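Fructooligosaccharide ABC transporter substrate-binding protein FusA (Streptococcus pneumoniae, PDB 5G5Y) binds short- and long-chain fructooligosaccharides, preferring tetrasaccharides and larger, as the solute-binding component of the FusABC-MsmK ABC transporter that imports them. Local coordinates at residues A[22-27]-A[340-345]; A[133-138]-A[194-199]; A[297-302]-A[419-424]. All coordinates share one frame; numbering follows the deposited sequence.

Contact 1 of 3, residues A[22-27]-A[340-345]; sequences KLILQR and WGTYGD. With GOL (glycerol), chain N.
Arg27 closes on Tyr343 in two ways at once. Its guanidinium lies flat on the tyrosine ring, planes only 7° apart and centres 4.0 Å apart, an offset cation-pi stack in which NH1 sits above the rim at CZ and CE1. The same group grips the tyrosine's backbone: NH2 donates to Tyr343 O at 2.8 Å, and NH1 donates to Tyr343 O at 3.1 Å with a more bent geometry. Both nitrogens reach this one oxygen from the same face of its carbonyl plane, while the oxygen itself lies in the guanidinium plane. Leu23 CG covers the guanidinium face opposite the ring.

Residues 22-27 open helix 23-32, with Lys22 at the N-cap position, and 340-345 leave helix 332-340 through Gly341, whose positive phi ends that helix. The substrate-binding Trp340 is the last helical residue, its CB pointing away from residues 22-27. The contact joins the start of helix 23-32 to the loop after Trp340, where Gly341 lies close to the substrate residues Glu379 and Arg375.

Apolar contacts flank the arginine. Leu23 CD2 rests 3.6 Å from Asp345 CB, placed there by a CG anti to the backbone N (chi1 -175°). Ile24 CG1 meets Thr342 CB at 3.6 Å, the two side chains passing antiparallel; Thr342 OG1 is hydrogen-bonded to Gln337.

A glycerol, probably from the crystallisation liquor, links Gln26 to Asp345: Gln26 NE2, also bonded to Asn20 O, donates to its O1 at 2.7 Å, its O2 donates to Gln26 OE1, and its O3 donates to Asp345 OD2 at 2.6 Å.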
loop_
_atom_site.group_PDB
_atom_site.type_symbol
_atom_site.label_atom_id
_atom_site.label_comp_id
_atom_site.label_asym_id
_atom_site.label_seq_id
_atom_site.Cartn_x
_atom_site.Cartn_y
_atom_site.Cartn_z
ATOM N N LYS A 22 26.022 0.502 -10.379
ATOM C CA LYS A 22 25.550 0.100 -9.050
ATOM C C LYS A 22 26.322 -1.118 -8.537
ATOM O O LYS A 22 26.538 -2.072 -9.267
ATOM C CB LYS A 22 24.066 -0.253 -9.090
ATOM C CG LYS A 22 23.189 0.933 -9.332
ATOM C CD LYS A 22 21.699 0.619 -9.192
ATOM C CE LYS A 22 20.885 1.876 -9.360
ATOM N NZ LYS A 22 19.398 1.692 -9.407
ATOM N N LEU A 23 26.736 -1.050 -7.273
ATOM C CA LEU A 23 27.470 -2.132 -6.613
ATOM C C LEU A 23 26.716 -3.482 -6.639
ATOM O O LEU A 23 27.320 -4.568 -6.892
ATOM C CB LEU A 23 27.884 -1.694 -5.202
ATOM C CG LEU A 23 28.752 -2.638 -4.400
ATOM C CD1 LEU A 23 29.997 -3.126 -5.157
ATOM C CD2 LEU A 23 29.167 -1.956 -3.101
ATOM N N ILE A 24 25.403 -3.438 -6.419
ATOM C CA ILE A 24 24.603 -4.671 -6.512
ATOM C C ILE A 24 24.771 -5.346 -7.873
ATOM O O ILE A 24 24.944 -6.572 -7.968
ATOM C CB ILE A 24 23.098 -4.401 -6.192
ATOM C CG1 ILE A 24 22.889 -4.189 -4.677
ATOM C CG2 ILE A 24 22.239 -5.557 -6.630
ATOM C CD1 ILE A 24 21.500 -3.661 -4.318
ATOM N N LEU A 25 24.707 -4.590 -8.955
ATOM C CA LEU A 25 24.754 -5.230 -10.263
ATOM C C LEU A 25 26.176 -5.675 -10.673
ATOM O O LEU A 25 26.335 -6.600 -11.460
ATOM C CB LEU A 25 24.122 -4.330 -11.297
ATOM C CG LEU A 25 22.626 -4.147 -10.988
ATOM C CD1 LEU A 25 22.075 -3.054 -11.867
ATOM C CD2 LEU A 25 21.859 -5.450 -11.212
ATOM N N GLN A 26 27.181 -4.990 -10.147
ATOM C CA GLN A 26 28.608 -5.382 -10.302
ATOM C C GLN A 26 28.886 -6.723 -9.666
ATOM O O GLN A 26 29.447 -7.618 -10.313
ATOM C CB GLN A 26 29.508 -4.314 -9.664
ATOM C CG GLN A 26 29.570 -3.092 -10.539
ATOM C CD GLN A 26 30.127 -1.865 -9.853
ATOM O OE1 GLN A 26 30.622 -1.921 -8.734
ATOM N NE2 GLN A 26 30.028 -0.742 -10.524
ATOM N N ARG A 27 28.414 -6.893 -8.426
ATOM C CA ARG A 27 28.510 -8.180 -7.748
ATOM C C ARG A 27 27.688 -9.259 -8.434
ATOM O O ARG A 27 28.146 -10.394 -8.573
ATOM C CB ARG A 27 28.071 -8.079 -6.278
ATOM C CG ARG A 27 28.972 -7.202 -5.438
ATOM C CD ARG A 27 28.721 -7.452 -3.972
ATOM N NE ARG A 27 29.485 -6.553 -3.096
ATOM C CZ ARG A 27 28.981 -5.659 -2.259
ATOM N NH1 ARG A 27 27.658 -5.450 -2.141
ATOM N NH2 ARG A 27 29.826 -4.948 -1.509
ATOM N N TRP A 340 16.159 -2.705 -1.074
ATOM C CA TRP A 340 16.498 -1.674 -0.087
ATOM C C TRP A 340 17.887 -1.029 -0.167
ATOM O O TRP A 340 18.060 0.062 0.392
ATOM C CB TRP A 340 16.275 -2.209 1.338
ATOM C CG TRP A 340 14.867 -2.212 1.811
ATOM C CD1 TRP A 340 13.922 -1.219 1.621
ATOM C CD2 TRP A 340 14.235 -3.202 2.630
ATOM N NE1 TRP A 340 12.723 -1.568 2.243
ATOM C CE2 TRP A 340 12.891 -2.768 2.878
ATOM C CE3 TRP A 340 14.646 -4.422 3.157
ATOM C CZ2 TRP A 340 11.971 -3.537 3.602
ATOM C CZ3 TRP A 340 13.726 -5.164 3.917
ATOM C CH2 TRP A 340 12.416 -4.714 4.123
ATOM N N GLY A 341 18.870 -1.710 -0.760
ATOM C CA GLY A 341 20.239 -1.202 -0.823
ATOM C C GLY A 341 21.268 -2.261 -0.546
ATOM O O GLY A 341 20.960 -3.445 -0.556
ATOM N N THR A 342 22.507 -1.856 -0.283
ATOM C CA THR A 342 23.548 -2.848 -0.120
ATOM C C THR A 342 24.558 -2.489 0.997
ATOM O O THR A 342 24.317 -1.600 1.786
ATOM C CB THR A 342 24.187 -3.167 -1.498
ATOM O OG1 THR A 342 25.037 -4.315 -1.390
ATOM C CG2 THR A 342 24.974 -1.952 -2.052
ATOM N N TYR A 343 25.642 -3.248 1.048
ATOM C CA TYR A 343 26.667 -3.173 2.078
ATOM C C TYR A 343 28.025 -3.101 1.390
ATOM O O TYR A 343 28.155 -3.465 0.208
ATOM C CB TYR A 343 26.649 -4.472 2.917
ATOM C CG TYR A 343 27.033 -5.693 2.104
ATOM C CD1 TYR A 343 26.068 -6.398 1.371
ATOM C CD2 TYR A 343 28.383 -6.086 1.972
ATOM C CE1 TYR A 343 26.420 -7.472 0.567
ATOM C CE2 TYR A 343 28.739 -7.172 1.186
ATOM C CZ TYR A 343 27.746 -7.854 0.480
ATOM O OH TYR A 343 28.076 -8.912 -0.303
ATOM N N GLY A 344 29.034 -2.681 2.159
ATOM C CA GLY A 344 30.446 -2.852 1.785
ATOM C C GLY A 344 31.029 -1.855 0.798
ATOM O O GLY A 344 32.170 -2.036 0.362
ATOM N N ASP A 345 30.296 -0.809 0.433
ATOM C CA ASP A 345 30.854 0.219 -0.454
ATOM C C ASP A 345 31.772 1.158 0.341
ATOM O O ASP A 345 31.352 1.739 1.343
ATOM C CB ASP A 345 29.763 1.041 -1.139
ATOM C CG ASP A 345 30.250 1.718 -2.451
ATOM O OD1 ASP A 345 31.477 1.734 -2.736
ATOM O OD2 ASP A 345 29.396 2.237 -3.200
HETATM C C1 GOL N . 30.737 2.378 -8.567
HETATM O O1 GOL N . 31.244 1.431 -9.498
HETATM C C2 GOL N . 30.640 1.727 -7.186
HETATM O O2 GOL N . 30.554 0.293 -7.226
HETATM C C3 GOL N . 29.446 2.286 -6.434
HETATM O O3 GOL N . 30.013 3.208 -5.496
#

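Contact 2 of 3, residues A[133-138]-A[194-199]; sequences HSVNDM and FKFLFA
Asp137 and Phe196 make the tight part of this contact. The backbone N of Phe196 donates to Asp137 OD2 at 3.0 Å, with an N-H...O angle of 159°, and the carboxylate receives it on the syn lone pair, the side of its other oxygen. Asp137 holds CG between its backbone N and carbonyl carbon (chi1 66°), which swings the carboxylate toward the backbone N of Phe196 in the 3-10 segment. The methylene of Phe196 is pressed in beside the bond, CB lying 3.3 Å from Asp137 OD2 and 3.4 Å from the backbone O of Asp137. Carboxylate and phenyl planes stand 81° apart, nearly perpendicular.

Away from this polar grip the contact thins to a single methyl against a ring. Val135 CG1 reaches Phe196 CD1 and CE1, each at 3.7 Å, approaching the ring obliquely. Phe196 remains partly exposed, whereas Val135 and Asp137 are buried. The side chain of Lys195 comes nearest Asp137 OD2 with CG, at 3.9 Å, and its backbone N lies 3.4 Å from Asp137 OD2 but badly angled; the bent chain takes NZ to salt bridges with Asp193 and Asp207.

The contact joins the loop leading into strand 138-142 of a mixed four-stranded sheet to the loop between strands 181-183 and 210-212, close to the sugar site: Asn136 ND2 is hydrogen-bonded to the substrate-binding Asn191.

The negative charge of this buried carboxylate would probably be eased by the main-chain N-H it accepts, and perhaps slightly by the already paired Lys195 ammonium, whose NZ lies 5.9 Å from Asp137 OD2.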
loop_
_atom_site.group_PDB
_atom_site.type_symbol
_atom_site.label_atom_id
_atom_site.label_comp_id
_atom_site.label_asym_id
_atom_site.label_seq_id
_atom_site.Cartn_x
_atom_site.Cartn_y
_atom_site.Cartn_z
ATOM N N HIS A 133 0.165 -2.899 6.144
ATOM C CA HIS A 133 -0.855 -2.386 5.269
ATOM C C HIS A 133 -2.284 -2.443 5.798
ATOM O O HIS A 133 -3.158 -1.795 5.226
ATOM C CB HIS A 133 -0.783 -3.108 3.934
ATOM C CG HIS A 133 0.529 -2.941 3.270
ATOM N ND1 HIS A 133 0.937 -1.741 2.730
ATOM C CD2 HIS A 133 1.562 -3.798 3.127
ATOM C CE1 HIS A 133 2.153 -1.892 2.228
ATOM N NE2 HIS A 133 2.563 -3.121 2.492
ATOM N N SER A 134 -2.507 -3.151 6.909
ATOM C CA SER A 134 -3.850 -3.423 7.418
ATOM C C SER A 134 -4.652 -2.169 7.754
ATOM O O SER A 134 -5.882 -2.173 7.606
ATOM C CB SER A 134 -3.796 -4.351 8.636
ATOM O OG SER A 134 -3.326 -5.648 8.285
ATOM N N VAL A 135 -3.956 -1.124 8.226
ATOM C CA VAL A 135 -4.570 0.189 8.515
ATOM C C VAL A 135 -3.664 1.187 7.859
ATOM O O VAL A 135 -2.447 1.144 8.094
ATOM C CB VAL A 135 -4.639 0.462 10.031
ATOM C CG1 VAL A 135 -5.195 1.860 10.379
ATOM C CG2 VAL A 135 -5.548 -0.564 10.654
ATOM N N ASN A 136 -4.223 2.046 7.016
ATOM C CA ASN A 136 -3.437 3.084 6.345
ATOM C C ASN A 136 -3.606 4.461 7.002
ATOM O O ASN A 136 -2.606 5.147 7.261
ATOM C CB ASN A 136 -3.702 3.093 4.839
ATOM C CG ASN A 136 -5.139 3.497 4.470
ATOM O OD1 ASN A 136 -6.102 3.087 5.090
ATOM N ND2 ASN A 136 -5.266 4.277 3.440
ATOM N N ASP A 137 -4.850 4.823 7.320
ATOM C CA ASP A 137 -5.185 6.128 7.863
ATOM C C ASP A 137 -5.349 6.134 9.390
ATOM O O ASP A 137 -6.443 6.340 9.909
ATOM C CB ASP A 137 -6.430 6.713 7.182
ATOM C CG ASP A 137 -7.698 5.935 7.459
ATOM O OD1 ASP A 137 -7.669 4.692 7.489
ATOM O OD2 ASP A 137 -8.754 6.595 7.665
ATOM N N MET A 138 -4.243 5.940 10.091
ATOM C CA MET A 138 -4.237 5.885 11.553
ATOM C C MET A 138 -4.648 7.249 12.115
ATOM O O MET A 138 -4.309 8.285 11.529
ATOM C CB MET A 138 -2.850 5.519 12.096
ATOM C CG MET A 138 -2.398 4.149 11.729
ATOM S SD MET A 138 -0.761 3.654 12.310
ATOM C CE MET A 138 -0.822 3.984 14.061
ATOM N N PHE A 194 -10.639 10.218 7.245
ATOM C CA PHE A 194 -11.215 9.848 8.519
ATOM C C PHE A 194 -11.883 8.464 8.570
ATOM O O PHE A 194 -12.364 8.072 9.632
ATOM C CB PHE A 194 -12.252 10.919 9.023
ATOM C CG PHE A 194 -13.401 11.162 8.081
ATOM C CD1 PHE A 194 -14.446 10.257 7.966
ATOM C CD2 PHE A 194 -13.407 12.274 7.255
ATOM C CE1 PHE A 194 -15.479 10.479 7.060
ATOM C CE2 PHE A 194 -14.446 12.488 6.355
ATOM C CZ PHE A 194 -15.491 11.601 6.277
ATOM N N LYS A 195 -11.971 7.753 7.439
ATOM C CA LYS A 195 -12.856 6.574 7.328
ATOM C C LYS A 195 -12.497 5.447 8.330
ATOM O O LYS A 195 -13.369 4.632 8.687
ATOM C CB LYS A 195 -12.974 6.056 5.879
ATOM C CG LYS A 195 -11.695 5.409 5.332
ATOM C CD LYS A 195 -11.895 4.707 3.989
ATOM C CE LYS A 195 -12.485 5.595 2.891
ATOM N NZ LYS A 195 -11.492 6.626 2.456
ATOM N N PHE A 196 -11.253 5.420 8.822
ATOM C CA PHE A 196 -10.874 4.548 9.948
ATOM C C PHE A 196 -11.907 4.500 11.109
ATOM O O PHE A 196 -12.166 3.433 11.724
ATOM C CB PHE A 196 -9.477 4.959 10.478
ATOM C CG PHE A 196 -9.040 4.179 11.665
ATOM C CD1 PHE A 196 -8.541 2.883 11.513
ATOM C CD2 PHE A 196 -9.202 4.694 12.926
ATOM C CE1 PHE A 196 -8.174 2.125 12.610
ATOM C CE2 PHE A 196 -8.846 3.934 14.039
ATOM C CZ PHE A 196 -8.334 2.649 13.873
ATOM N N LEU A 197 -12.525 5.638 11.409
ATOM C CA LEU A 197 -13.444 5.720 12.558
ATOM C C LEU A 197 -14.786 5.032 12.296
ATOM O O LEU A 197 -15.519 4.761 13.245
ATOM C CB LEU A 197 -13.723 7.176 12.962
ATOM C CG LEU A 197 -12.545 7.941 13.605
ATOM C CD1 LEU A 197 -13.000 9.324 14.059
ATOM C CD2 LEU A 197 -11.924 7.185 14.778
ATOM N N PHE A 198 -15.129 4.767 11.038
ATOM C CA PHE A 198 -16.448 4.184 10.732
ATOM C C PHE A 198 -16.686 2.831 11.390
ATOM O O PHE A 198 -17.845 2.493 11.684
ATOM C CB PHE A 198 -16.684 4.100 9.212
ATOM C CG PHE A 198 -17.201 5.399 8.619
ATOM C CD1 PHE A 198 -16.810 6.654 9.133
ATOM C CD2 PHE A 198 -18.102 5.376 7.564
ATOM C CE1 PHE A 198 -17.302 7.841 8.583
ATOM C CE2 PHE A 198 -18.596 6.553 7.012
ATOM C CZ PHE A 198 -18.193 7.790 7.520
ATOM N N ALA A 199 -15.611 2.075 11.590
ATOM C CA ALA A 199 -15.661 0.752 12.193
ATOM C C ALA A 199 -16.156 0.766 13.648
ATOM O O ALA A 199 -16.673 -0.251 14.137
ATOM C CB ALA A 199 -14.298 0.063 12.089
#

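Contact 3 of 3, residues A[297-302]-A[419-424]; sequences VARTNG and VNNYPR
Asn301 and Tyr422 meet through a short bond: the backbone N of Tyr422 donates to Asn301 OD1 at 2.8 Å, nearly straight at 165°, though it approaches from above the amide carbonyl plane, 52° out of it. Asn301 ND2 turns instead to Leu210 and Asp208. The return grip comes from Asn421, whose ND2 donates to Thr300 O at 3.2 Å, in the carbonyl plane and on a lone pair.

Residues 299-302 thus run roughly parallel to 419-424, joining the loop before strand 305-306 to the one before helix 429-455. The first holds an ST turn, Thr300 OG1 accepting from Gly302 N; that hydroxyl also bonds to the backbone of His133, and the Thr300 side chain is about 7 Å from that of the substrate-binding Trp270. Waters fill in the polar seam: one donates to both Asn301 O and Tyr422 O, and a second accepts from Asn421 ND2 and donates to Gly302 O.

Further out, Arg299 NH1 makes a weak, bent bond to Val419 O at 2.8 Å and is also bonded to Asn418. A bend at chi3 brings this guanidinium over Asn421, stacked on its amide with the planes 24° apart; NH2 and Asn421 CG are 3.9 Å apart.

Around the Tyr422 N bond, the Tyr422 methylene packs on the Asn301 amide, CB to CG 3.5 Å, while its OH is hydrogen-bonded to Lys482 O in helix 475-492. Arg424, bent at chi2, presents a guanidinium face to Asn301 O, which is not hydrogen-bonded to the group but sits above its centre, 3.2 Å from Arg424 CZ.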
loop_
_atom_site.group_PDB
_atom_site.type_symbol
_atom_site.label_atom_id
_atom_site.label_comp_id
_atom_site.label_asym_id
_atom_site.label_seq_id
_atom_site.Cartn_x
_atom_site.Cartn_y
_atom_site.Cartn_z
ATOM N N VAL A 297 -11.973 -2.844 13.900
ATOM C CA VAL A 297 -11.131 -2.263 12.865
ATOM C C VAL A 297 -11.400 -2.990 11.553
ATOM O O VAL A 297 -11.276 -4.234 11.488
ATOM C CB VAL A 297 -9.644 -2.395 13.223
ATOM C CG1 VAL A 297 -8.759 -1.858 12.118
ATOM C CG2 VAL A 297 -9.362 -1.626 14.513
ATOM N N ALA A 298 -11.728 -2.214 10.520
ATOM C CA ALA A 298 -11.926 -2.754 9.175
ATOM C C ALA A 298 -10.530 -2.915 8.570
ATOM O O ALA A 298 -9.650 -2.033 8.696
ATOM C CB ALA A 298 -12.745 -1.830 8.350
ATOM N N ARG A 299 -10.297 -4.068 7.959
ATOM C CA ARG A 299 -9.034 -4.281 7.261
ATOM C C ARG A 299 -9.087 -3.608 5.900
ATOM O O ARG A 299 -10.117 -3.677 5.187
ATOM C CB ARG A 299 -8.793 -5.750 7.092
ATOM C CG ARG A 299 -8.585 -6.430 8.396
ATOM C CD ARG A 299 -8.492 -7.936 8.234
ATOM N NE ARG A 299 -7.289 -8.310 7.518
ATOM C CZ ARG A 299 -6.926 -9.554 7.213
ATOM N NH1 ARG A 299 -7.663 -10.636 7.519
ATOM N NH2 ARG A 299 -5.776 -9.728 6.564
ATOM N N THR A 300 -8.009 -2.934 5.538
ATOM C CA THR A 300 -7.851 -2.503 4.136
ATOM C C THR A 300 -7.581 -3.761 3.295
ATOM O O THR A 300 -7.377 -4.853 3.856
ATOM C CB THR A 300 -6.619 -1.576 3.882
ATOM O OG1 THR A 300 -5.405 -2.339 4.007
ATOM C CG2 THR A 300 -6.616 -0.398 4.822
ATOM N N ASN A 301 -7.542 -3.570 1.967
ATOM C CA ASN A 301 -7.122 -4.614 1.057
ATOM C C ASN A 301 -5.689 -4.415 0.541
ATOM O O ASN A 301 -5.260 -5.088 -0.385
ATOM C CB ASN A 301 -8.135 -4.780 -0.071
ATOM C CG ASN A 301 -9.534 -5.007 0.451
ATOM O OD1 ASN A 301 -9.740 -5.871 1.321
ATOM N ND2 ASN A 301 -10.484 -4.223 -0.007
ATOM N N GLY A 302 -4.934 -3.573 1.223
ATOM C CA GLY A 302 -3.553 -3.325 0.870
ATOM C C GLY A 302 -2.685 -4.547 1.020
ATOM O O GLY A 302 -2.910 -5.379 1.909
ATOM N N VAL A 419 -11.554 -12.597 9.168
ATOM C CA VAL A 419 -10.531 -13.613 8.842
ATOM C C VAL A 419 -9.740 -13.178 7.591
ATOM O O VAL A 419 -8.480 -13.273 7.524
ATOM C CB VAL A 419 -11.171 -15.011 8.601
ATOM C CG1 VAL A 419 -10.125 -16.023 8.128
ATOM C CG2 VAL A 419 -11.885 -15.583 9.815
ATOM N N ASN A 420 -10.490 -12.683 6.608
ATOM C CA ASN A 420 -9.951 -12.342 5.318
ATOM C C ASN A 420 -10.149 -10.905 4.949
ATOM O O ASN A 420 -11.068 -10.242 5.417
ATOM C CB ASN A 420 -10.577 -13.228 4.233
ATOM C CG ASN A 420 -10.044 -14.670 4.306
ATOM O OD1 ASN A 420 -8.839 -14.901 4.233
ATOM N ND2 ASN A 420 -10.905 -15.586 4.535
ATOM N N ASN A 421 -9.270 -10.452 4.069
ATOM C CA ASN A 421 -9.509 -9.218 3.267
ATOM C C ASN A 421 -9.690 -9.640 1.792
ATOM O O ASN A 421 -9.810 -10.837 1.506
ATOM C CB ASN A 421 -8.417 -8.158 3.487
ATOM C CG ASN A 421 -7.049 -8.594 3.012
ATOM O OD1 ASN A 421 -6.898 -9.694 2.501
ATOM N ND2 ASN A 421 -6.051 -7.722 3.152
ATOM N N TYR A 422 -9.808 -8.665 0.888
ATOM C CA TYR A 422 -10.101 -8.960 -0.528
ATOM C C TYR A 422 -8.772 -9.154 -1.272
ATOM O O TYR A 422 -7.923 -8.235 -1.245
ATOM C CB TYR A 422 -10.904 -7.821 -1.207
ATOM C CG TYR A 422 -11.426 -8.331 -2.550
ATOM C CD1 TYR A 422 -12.560 -9.109 -2.606
ATOM C CD2 TYR A 422 -10.722 -8.117 -3.734
ATOM C CE1 TYR A 422 -13.004 -9.637 -3.816
ATOM C CE2 TYR A 422 -11.151 -8.666 -4.950
ATOM C CZ TYR A 422 -12.278 -9.430 -4.979
ATOM O OH TYR A 422 -12.719 -9.932 -6.197
ATOM N N PRO A 423 -8.585 -10.303 -1.945
ATOM C CA PRO A 423 -7.291 -10.599 -2.540
ATOM C C PRO A 423 -7.052 -9.853 -3.870
ATOM O O PRO A 423 -7.993 -9.556 -4.607
ATOM C CB PRO A 423 -7.346 -12.104 -2.756
ATOM C CG PRO A 423 -8.783 -12.389 -2.978
ATOM C CD PRO A 423 -9.544 -11.415 -2.134
ATOM N N ARG A 424 -5.792 -9.606 -4.167
ATOM C CA ARG A 424 -5.373 -8.875 -5.381
ATOM C C ARG A 424 -5.470 -9.747 -6.654
ATOM O O ARG A 424 -4.470 -9.931 -7.315
ATOM C CB ARG A 424 -3.890 -8.443 -5.214
ATOM C CG ARG A 424 -3.596 -7.386 -4.172
ATOM C CD ARG A 424 -4.532 -6.229 -4.407
ATOM N NE ARG A 424 -4.091 -4.994 -3.789
ATOM C CZ ARG A 424 -4.914 -4.034 -3.357
ATOM N NH1 ARG A 424 -6.234 -4.143 -3.448
ATOM N NH2 ARG A 424 -4.400 -2.944 -2.813
HETATM O O HOH W 1 -5.264 -7.844 -0.660
HETATM O O HOH W 2 -3.307 -8.271 2.424
#

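Contacts 2 and 3 are neighbours, their centres about 12 Å apart, and they touch: a probable hydrogen bond runs from Thr300 N to Ser134 O (3.1 Å). Contact 2 leads into strand 138-142 and packs on helix 399-412, whose following loop holds residues 419-424 of contact 3. Contact 1, joining helix 23-32 to the end of helix 332-340, lies far off, its centre about 37 Å from contact 2 and about 35 Å from contact 3. Along the sequence, both segments of contact 2 fall between those of contact 1, contact 3 follows contact 2, and contacts 1 and 3 interleave. Such crossing suits a two-lobed solute-binding protein; substrate residues lie near both regions, Trp340 at contact 1, Asn191 and Trp270 near contacts 2 and 3.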